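Local coordinates for protein subtilisin-like serine protease (Fervidobacterium pennivorans, PDB 1R6V) that degrades keratin into peptides as a subtilisin-like serine protease, allowing its bacterium to grow on native feathers, at residues Gly389-Leu394 with Lys408-Thr413; Lys402-Arg407 with Phe490-Ser495. The protein carries 1 engineered substitution. All blocks are in the same frame, centred on the assembly; numbering follows the deposited sequence.

Contacts 1 and 2 share helix 403-413, and their centres lie about 12 Å apart. Along the chain the segments alternate: 389-394, then 402-407, then 408-413, and finally 490-495. Contact 1 stays inside the subtilisin-like catalytic domain, where the second half of helix 403-413 packs on helix 380-397. Contact 2 leaves that domain, joining the first half of the same helix to strand 487-494 of the first beta-sandwich domain. Ile-406, from the contact 2 segment, also packs on Val-391 and Leu-394, so one helix is buried against the catalytic core and bonded to the sandwich. This probably helps to fix the sandwich domain relative to the catalytic domain.

Contact 1: residues Gly389-Leu394 with Lys408-Thr413; sequences GVVAVL and KLLENT
Helices 380-397 and 403-413 of the subtilisin-like catalytic domain pack here with their segment axes 11.6 Å apart at closest approach and their N-to-C directions at 111°, nearer perpendicular than antiparallel. All the contacts between the two segments are made by branched aliphatic side chains, Val-390, Val-391 and Leu-394 meeting Leu-409 and Leu-410. Leu-410 is the central piece. Its CD2 methyl rests against two residues one helical turn apart, lying 3.7 Å from Val-390 CG1 and equally close to Leu-394 CD1, while its other methyl, CD1, faces Val-391 CG2 at 4.2 Å. With CG placed anti to its own carbonyl carbon (chi1 -64°), the side chain of Leu-410 reaches over to the valines. Val-390 and Leu-410 run past each other in opposite senses, whereas Leu-394 slants across both leucines. Every touching residue is buried, and Leu-433 of helix 433-438 adds to the packing round Val-390. On the far side of helix 403-413, away from this apolar interface, Lys-408 NZ and Glu-411 OE1 form a salt bridge of 2.9 Å. Leu-409 completes the seam through a single methyl: its CD2 sits 4.1 Å from both CD1 and CD2 of Leu-394.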
ATOM      1  N   GLY A 389     -19.621   2.369  10.911  1.00 11.56           N
ATOM      2  CA  GLY A 389     -20.794   2.997  11.502  1.00 12.62           C
ATOM      3  C   GLY A 389     -20.501   3.537  12.899  1.00 13.60           C
ATOM      4  O   GLY A 389     -20.942   4.625  13.274  1.00 12.87           O
ATOM      5  N   VAL A 390     -19.756   2.771  13.686  1.00 12.75           N
ATOM      6  CA  VAL A 390     -19.404   3.216  15.023  1.00 12.50           C
ATOM      7  C   VAL A 390     -18.554   4.485  14.912  1.00 12.46           C
ATOM      8  O   VAL A 390     -18.762   5.440  15.648  1.00 11.68           O
ATOM      9  CB  VAL A 390     -18.629   2.122  15.793  1.00 12.90           C
ATOM     10  CG1 VAL A 390     -18.028   2.699  17.084  1.00 13.57           C
ATOM     11  CG2 VAL A 390     -19.587   0.977  16.151  1.00 12.16           C
ATOM     12  N   VAL A 391     -17.586   4.487  13.995  1.00 10.40           N
ATOM     13  CA  VAL A 391     -16.750   5.676  13.810  1.00 10.09           C
ATOM     14  C   VAL A 391     -17.602   6.901  13.448  1.00 10.94           C
ATOM     15  O   VAL A 391     -17.367   8.012  13.942  1.00 10.45           O
ATOM     16  CB  VAL A 391     -15.678   5.448  12.690  1.00 10.23           C
ATOM     17  CG1 VAL A 391     -14.907   6.760  12.391  1.00  9.25           C
ATOM     18  CG2 VAL A 391     -14.683   4.380  13.146  1.00  9.70           C
ATOM     19  N   ALA A 392     -18.575   6.719  12.559  1.00 10.38           N
ATOM     20  CA  ALA A 392     -19.420   7.841  12.169  1.00 11.72           C
ATOM     21  C   ALA A 392     -20.163   8.435  13.367  1.00 13.06           C
ATOM     22  O   ALA A 392     -20.285   9.656  13.473  1.00 11.93           O
ATOM     23  CB  ALA A 392     -20.416   7.406  11.083  1.00 12.52           C
ATOM     24  N   VAL A 393     -20.668   7.577  14.249  1.00 10.71           N
ATOM     25  CA  VAL A 393     -21.375   8.050  15.449  1.00 13.18           C
ATOM     26  C   VAL A 393     -20.379   8.797  16.355  1.00 12.63           C
ATOM     27  O   VAL A 393     -20.671   9.886  16.866  1.00 13.95           O
ATOM     28  CB  VAL A 393     -22.058   6.849  16.206  1.00 11.92           C
ATOM     29  CG1 VAL A 393     -22.736   7.335  17.505  1.00 14.31           C
ATOM     30  CG2 VAL A 393     -23.136   6.230  15.298  1.00 11.55           C
ATOM     31  N   LEU A 394     -19.183   8.241  16.521  1.00 13.08           N
ATOM     32  CA  LEU A 394     -18.169   8.888  17.354  1.00 12.26           C
ATOM     33  C   LEU A 394     -17.742  10.247  16.823  1.00 13.66           C
ATOM     34  O   LEU A 394     -17.475  11.162  17.607  1.00 14.83           O
ATOM     35  CB  LEU A 394     -16.924   8.008  17.484  1.00 12.49           C
ATOM     36  CG  LEU A 394     -17.124   6.657  18.184  1.00 13.91           C
ATOM     37  CD1 LEU A 394     -15.830   5.860  18.140  1.00 13.05           C
ATOM     38  CD2 LEU A 394     -17.548   6.880  19.645  1.00 11.88           C
ATOM     39  N   LYS A 408      -7.743   4.472  18.849  1.00  9.15           N
ATOM     40  CA  LYS A 408      -7.446   4.099  20.231  1.00 11.12           C
ATOM     41  C   LYS A 408      -8.682   4.035  21.101  1.00 11.48           C
ATOM     42  O   LYS A 408      -8.735   3.243  22.037  1.00 13.72           O
ATOM     43  CB  LYS A 408      -6.427   5.057  20.863  1.00 11.65           C
ATOM     44  CG  LYS A 408      -5.031   4.995  20.240  1.00 14.99           C
ATOM     45  CD  LYS A 408      -4.450   3.562  20.156  1.00 18.42           C
ATOM     46  CE  LYS A 408      -4.523   2.811  21.471  1.00 20.81           C
ATOM     47  NZ  LYS A 408      -3.909   1.443  21.323  1.00 23.32           N
ATOM     48  N   LEU A 409      -9.674   4.872  20.821  1.00 10.04           N
ATOM     49  CA  LEU A 409     -10.897   4.856  21.615  1.00 12.50           C
ATOM     50  C   LEU A 409     -11.569   3.506  21.415  1.00 12.71           C
ATOM     51  O   LEU A 409     -12.030   2.875  22.369  1.00 12.55           O
ATOM     52  CB  LEU A 409     -11.840   5.979  21.181  1.00 12.28           C
ATOM     53  CG  LEU A 409     -13.189   6.052  21.918  1.00 11.71           C
ATOM     54  CD1 LEU A 409     -13.002   6.035  23.459  1.00 13.65           C
ATOM     55  CD2 LEU A 409     -13.903   7.315  21.489  1.00 12.41           C
ATOM     56  N   LEU A 410     -11.623   3.056  20.165  1.00 10.54           N
ATOM     57  CA  LEU A 410     -12.227   1.758  19.888  1.00 10.73           C
ATOM     58  C   LEU A 410     -11.500   0.615  20.586  1.00 11.67           C
ATOM     59  O   LEU A 410     -12.133  -0.283  21.143  1.00 11.72           O
ATOM     60  CB  LEU A 410     -12.224   1.469  18.384  1.00 10.67           C
ATOM     61  CG  LEU A 410     -13.064   2.392  17.513  1.00 13.21           C
ATOM     62  CD1 LEU A 410     -12.932   1.928  16.083  1.00 15.27           C
ATOM     63  CD2 LEU A 410     -14.487   2.405  17.953  1.00 14.92           C
ATOM     64  N   GLU A 411     -10.170   0.632  20.534  1.00 12.31           N
ATOM     65  CA  GLU A 411      -9.377  -0.428  21.135  1.00 12.85           C
ATOM     66  C   GLU A 411      -9.447  -0.391  22.658  1.00 13.47           C
ATOM     67  O   GLU A 411      -9.517  -1.439  23.298  1.00 13.03           O
ATOM     68  CB  GLU A 411      -7.932  -0.328  20.654  1.00 14.78           C
ATOM     69  CG  GLU A 411      -7.791  -0.632  19.148  1.00 12.51           C
ATOM     70  CD  GLU A 411      -6.410  -0.346  18.595  1.00 14.95           C
ATOM     71  OE1 GLU A 411      -5.516   0.077  19.366  1.00 13.02           O
ATOM     72  OE2 GLU A 411      -6.222  -0.542  17.372  1.00 13.27           O
ATOM     73  N   ASN A 412      -9.461   0.812  23.227  1.00 13.23           N
ATOM     74  CA  ASN A 412      -9.532   0.954  24.677  1.00 15.81           C
ATOM     75  C   ASN A 412     -10.878   0.546  25.266  1.00 16.25           C
ATOM     76  O   ASN A 412     -10.949   0.214  26.456  1.00 18.31           O
ATOM     77  CB  ASN A 412      -9.235   2.400  25.097  1.00 16.08           C
ATOM     78  CG  ASN A 412      -7.791   2.795  24.857  1.00 17.97           C
ATOM     79  OD1 ASN A 412      -6.926   1.945  24.656  1.00 20.75           O
ATOM     80  ND2 ASN A 412      -7.523   4.097  24.894  1.00 18.43           N
ATOM     81  N   THR A 413     -11.931   0.546  24.454  1.00 13.95           N
ATOM     82  CA  THR A 413     -13.261   0.204  24.955  1.00 14.89           C
ATOM     83  C   THR A 413     -13.838  -1.104  24.442  1.00 16.22           C
ATOM     84  O   THR A 413     -14.984  -1.455  24.766  1.00 16.67           O
ATOM     85  CB  THR A 413     -14.283   1.341  24.662  1.00 12.54           C
ATOM     86  OG1 THR A 413     -14.327   1.613  23.249  1.00 14.30           O
ATOM     87  CG2 THR A 413     -13.897   2.611  25.400  1.00 14.81           C
TER

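Contact 2: residues Lys402-Arg407 with Phe490-Ser495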
ATOM      1  N   LYS A 402      -8.667  13.076  16.038  1.00 16.37           N
ATOM      2  CA  LYS A 402      -7.690  12.776  14.993  1.00 16.46           C
ATOM      3  C   LYS A 402      -7.887  11.287  14.759  1.00 15.01           C
ATOM      4  O   LYS A 402      -8.378  10.584  15.641  1.00 13.96           O
ATOM      5  CB  LYS A 402      -6.277  13.065  15.492  1.00 17.68           C
ATOM      6  CG  LYS A 402      -6.052  14.548  15.706  1.00 23.80           C
ATOM      7  CD  LYS A 402      -4.711  14.843  16.324  1.00 29.32           C
ATOM      8  CE  LYS A 402      -4.459  16.344  16.339  1.00 32.56           C
ATOM      9  NZ  LYS A 402      -5.568  17.095  17.005  1.00 36.65           N
ATOM     10  N   PRO A 403      -7.519  10.781  13.573  1.00 12.98           N
ATOM     11  CA  PRO A 403      -7.707   9.350  13.333  1.00 11.91           C
ATOM     12  C   PRO A 403      -7.150   8.394  14.388  1.00 11.80           C
ATOM     13  O   PRO A 403      -7.821   7.428  14.763  1.00 10.39           O
ATOM     14  CB  PRO A 403      -7.099   9.158  11.939  1.00 12.65           C
ATOM     15  CG  PRO A 403      -7.513  10.462  11.264  1.00 12.99           C
ATOM     16  CD  PRO A 403      -7.142  11.484  12.330  1.00 13.88           C
ATOM     17  N   TRP A 404      -5.947   8.650  14.894  1.00 10.49           N
ATOM     18  CA  TRP A 404      -5.403   7.745  15.899  1.00 11.35           C
ATOM     19  C   TRP A 404      -6.252   7.756  17.172  1.00 11.11           C
ATOM     20  O   TRP A 404      -6.365   6.739  17.858  1.00 10.44           O
ATOM     21  CB  TRP A 404      -3.940   8.074  16.228  1.00 12.73           C
ATOM     22  CG  TRP A 404      -3.687   9.316  17.063  1.00 13.02           C
ATOM     23  CD1 TRP A 404      -3.232  10.525  16.615  1.00 14.98           C
ATOM     24  CD2 TRP A 404      -3.771   9.428  18.492  1.00 13.55           C
ATOM     25  NE1 TRP A 404      -3.022  11.378  17.675  1.00 14.61           N
ATOM     26  CE2 TRP A 404      -3.343  10.727  18.835  1.00 14.58           C
ATOM     27  CE3 TRP A 404      -4.167   8.553  19.514  1.00 13.81           C
ATOM     28  CZ2 TRP A 404      -3.298  11.174  20.159  1.00 16.19           C
ATOM     29  CZ3 TRP A 404      -4.125   8.999  20.823  1.00 14.96           C
ATOM     30  CH2 TRP A 404      -3.691  10.297  21.135  1.00 13.57           C
ATOM     31  N   GLN A 405      -6.866   8.895  17.478  1.00 10.21           N
ATOM     32  CA  GLN A 405      -7.689   8.967  18.677  1.00 11.90           C
ATOM     33  C   GLN A 405      -8.936   8.106  18.532  1.00 11.60           C
ATOM     34  O   GLN A 405      -9.372   7.462  19.484  1.00 13.58           O
ATOM     35  CB  GLN A 405      -8.090  10.411  18.966  1.00 12.78           C
ATOM     36  CG  GLN A 405      -6.930  11.306  19.361  1.00 12.72           C
ATOM     37  CD  GLN A 405      -7.385  12.737  19.647  1.00 12.95           C
ATOM     38  OE1 GLN A 405      -7.801  13.461  18.747  1.00 13.20           O
ATOM     39  NE2 GLN A 405      -7.310  13.139  20.905  1.00 14.20           N
ATOM     40  N   ILE A 406      -9.516   8.106  17.340  1.00  9.66           N
ATOM     41  CA  ILE A 406     -10.694   7.285  17.103  1.00 10.91           C
ATOM     42  C   ILE A 406     -10.302   5.821  17.221  1.00 12.07           C
ATOM     43  O   ILE A 406     -10.995   5.037  17.885  1.00 12.32           O
ATOM     44  CB  ILE A 406     -11.299   7.555  15.701  1.00 11.10           C
ATOM     45  CG1 ILE A 406     -11.909   8.965  15.665  1.00 12.33           C
ATOM     46  CG2 ILE A 406     -12.346   6.459  15.358  1.00 12.51           C
ATOM     47  CD1 ILE A 406     -13.106   9.159  16.620  1.00 14.40           C
ATOM     48  N   ARG A 407      -9.189   5.429  16.591  1.00 11.13           N
ATOM     49  CA  ARG A 407      -8.791   4.038  16.681  1.00 11.23           C
ATOM     50  C   ARG A 407      -8.499   3.644  18.124  1.00 11.46           C
ATOM     51  O   ARG A 407      -8.955   2.601  18.577  1.00 11.45           O
ATOM     52  CB  ARG A 407      -7.562   3.738  15.819  1.00 11.67           C
ATOM     53  CG  ARG A 407      -7.132   2.269  15.884  1.00 11.46           C
ATOM     54  CD  ARG A 407      -5.986   1.988  14.915  1.00 12.42           C
ATOM     55  NE  ARG A 407      -4.820   2.836  15.166  1.00 12.98           N
ATOM     56  CZ  ARG A 407      -3.986   2.680  16.189  1.00 14.05           C
ATOM     57  NH1 ARG A 407      -4.178   1.695  17.066  1.00 11.29           N
ATOM     58  NH2 ARG A 407      -2.969   3.519  16.339  1.00 12.21           N
ATOM     59  N   PHE A 490       4.785   6.588   9.007  1.00 12.83           N
ATOM     60  CA  PHE A 490       3.817   5.802   9.764  1.00 13.57           C
ATOM     61  C   PHE A 490       2.788   6.736  10.397  1.00 12.53           C
ATOM     62  O   PHE A 490       2.977   7.184  11.518  1.00 11.91           O
ATOM     63  CB  PHE A 490       4.540   5.020  10.871  1.00 12.63           C
ATOM     64  CG  PHE A 490       5.501   3.990  10.342  1.00 12.74           C
ATOM     65  CD1 PHE A 490       6.793   4.344   9.966  1.00 11.48           C
ATOM     66  CD2 PHE A 490       5.096   2.672  10.196  1.00 13.27           C
ATOM     67  CE1 PHE A 490       7.673   3.393   9.446  1.00 12.95           C
ATOM     68  CE2 PHE A 490       5.964   1.711   9.677  1.00 13.72           C
ATOM     69  CZ  PHE A 490       7.253   2.075   9.302  1.00 11.45           C
ATOM     70  N   PRO A 491       1.673   7.003   9.704  1.00 11.76           N
ATOM     71  CA  PRO A 491       0.669   7.900  10.279  1.00 12.93           C
ATOM     72  C   PRO A 491      -0.289   7.267  11.262  1.00 12.86           C
ATOM     73  O   PRO A 491      -0.703   6.116  11.105  1.00 11.38           O
ATOM     74  CB  PRO A 491      -0.065   8.441   9.055  1.00 15.17           C
ATOM     75  CG  PRO A 491       0.027   7.313   8.069  1.00 18.87           C
ATOM     76  CD  PRO A 491       1.380   6.681   8.294  1.00 12.93           C
ATOM     77  N   HIS A 492      -0.614   8.039  12.290  1.00 11.83           N
ATOM     78  CA  HIS A 492      -1.592   7.622  13.275  1.00 10.71           C
ATOM     79  C   HIS A 492      -1.400   6.242  13.868  1.00 10.70           C
ATOM     80  O   HIS A 492      -2.362   5.528  14.081  1.00 12.32           O
ATOM     81  CB  HIS A 492      -2.971   7.763  12.633  1.00 12.14           C
ATOM     82  CG  HIS A 492      -3.271   9.173  12.243  1.00 12.60           C
ATOM     83  ND1 HIS A 492      -3.707  10.109  13.156  1.00 13.57           N
ATOM     84  CD2 HIS A 492      -3.053   9.845  11.088  1.00 15.37           C
ATOM     85  CE1 HIS A 492      -3.731  11.300  12.584  1.00 15.47           C
ATOM     86  NE2 HIS A 492      -3.337  11.167  11.331  1.00 15.11           N
ATOM     87  N   ILE A 493      -0.151   5.902  14.166  1.00 11.35           N
ATOM     88  CA  ILE A 493       0.163   4.627  14.779  1.00 11.85           C
ATOM     89  C   ILE A 493       0.240   4.809  16.304  1.00 12.85           C
ATOM     90  O   ILE A 493       0.238   5.931  16.818  1.00 12.95           O
ATOM     91  CB  ILE A 493       1.529   4.046  14.292  1.00 10.87           C
ATOM     92  CG1 ILE A 493       2.688   4.972  14.677  1.00 12.67           C
ATOM     93  CG2 ILE A 493       1.493   3.837  12.767  1.00 11.91           C
ATOM     94  CD1 ILE A 493       4.068   4.275  14.582  1.00 12.87           C
ATOM     95  N   ASP A 494       0.293   3.689  17.015  1.00 13.65           N
ATOM     96  CA  ASP A 494       0.397   3.711  18.477  1.00 13.38           C
ATOM     97  C   ASP A 494       1.709   4.323  18.970  1.00 13.53           C
ATOM     98  O   ASP A 494       2.773   4.157  18.351  1.00 12.22           O
ATOM     99  CB  ASP A 494       0.395   2.288  19.069  1.00 14.29           C
ATOM    100  CG  ASP A 494      -0.944   1.610  19.018  1.00 14.96           C
ATOM    101  OD1 ASP A 494      -1.961   2.274  18.717  1.00 15.24           O
ATOM    102  OD2 ASP A 494      -0.975   0.383  19.310  1.00 17.00           O
ATOM    103  N   SER A 495       1.640   4.998  20.110  1.00 13.17           N
ATOM    104  CA  SER A 495       2.866   5.489  20.722  1.00 15.64           C
ATOM    105  C   SER A 495       3.294   4.260  21.554  1.00 15.33           C
ATOM    106  O   SER A 495       2.487   3.362  21.789  1.00 16.09           O
ATOM    107  CB  SER A 495       2.587   6.678  21.633  1.00 16.09           C
ATOM    108  OG  SER A 495       1.597   6.353  22.595  1.00 16.01           O
TER
HETATM  109  O   HOH W   1      -4.998   5.019  13.282  1.00 12.30           O
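This is a buried interdomain contact that mixes ring packing with a salt bridge, in which the first turns of helix 403-413 in the subtilisin-like catalytic domain meet the end of strand 487-494 in the first beta-sandwich domain. The strand turns a corner at His-492, and at this corner His-492 packs against the start of the helix. One face of its imidazole is covered by Pro-403, whose CB makes a CH-pi contact 3.9 Å from the ring centroid. The ring also accepts a bond from the helix: Trp-404 N reaches His-492 ND1 at 3.2 Å, but from 36° out of the imidazole plane. Trp-404 and His-492 meet rim to rim, and Gln-405 CG covers the centre of one indole face.

Arg-407 makes the ionic link. Its CG stands anti to the backbone N and the chain bends at chi3, bringing the guanidinium edge-on to the strand. NH1 and NH2 both grip Asp-494 OD1, at 2.8 and 2.9 Å, from the same face of a carboxylate turned 41° against the guanidinium. Arg-472 pairs with Asp-494 OD2, and Glu-411 with Arg-407 NH1, extending the ion network beyond the two segments. His-492 O receives Arg-407 NH2 at 3.1 Å in a nearly straight bond (168°). Replacing Arg-407 by an alanine is likely to leave Asp-494 to lean on Arg-472 and to take away one donor to His-492 O, weakening the hold of the helix on the strand's corner. A water accepts from Arg-407 NE (2.9 Å from water O to NE) and donates to the same His-492 O.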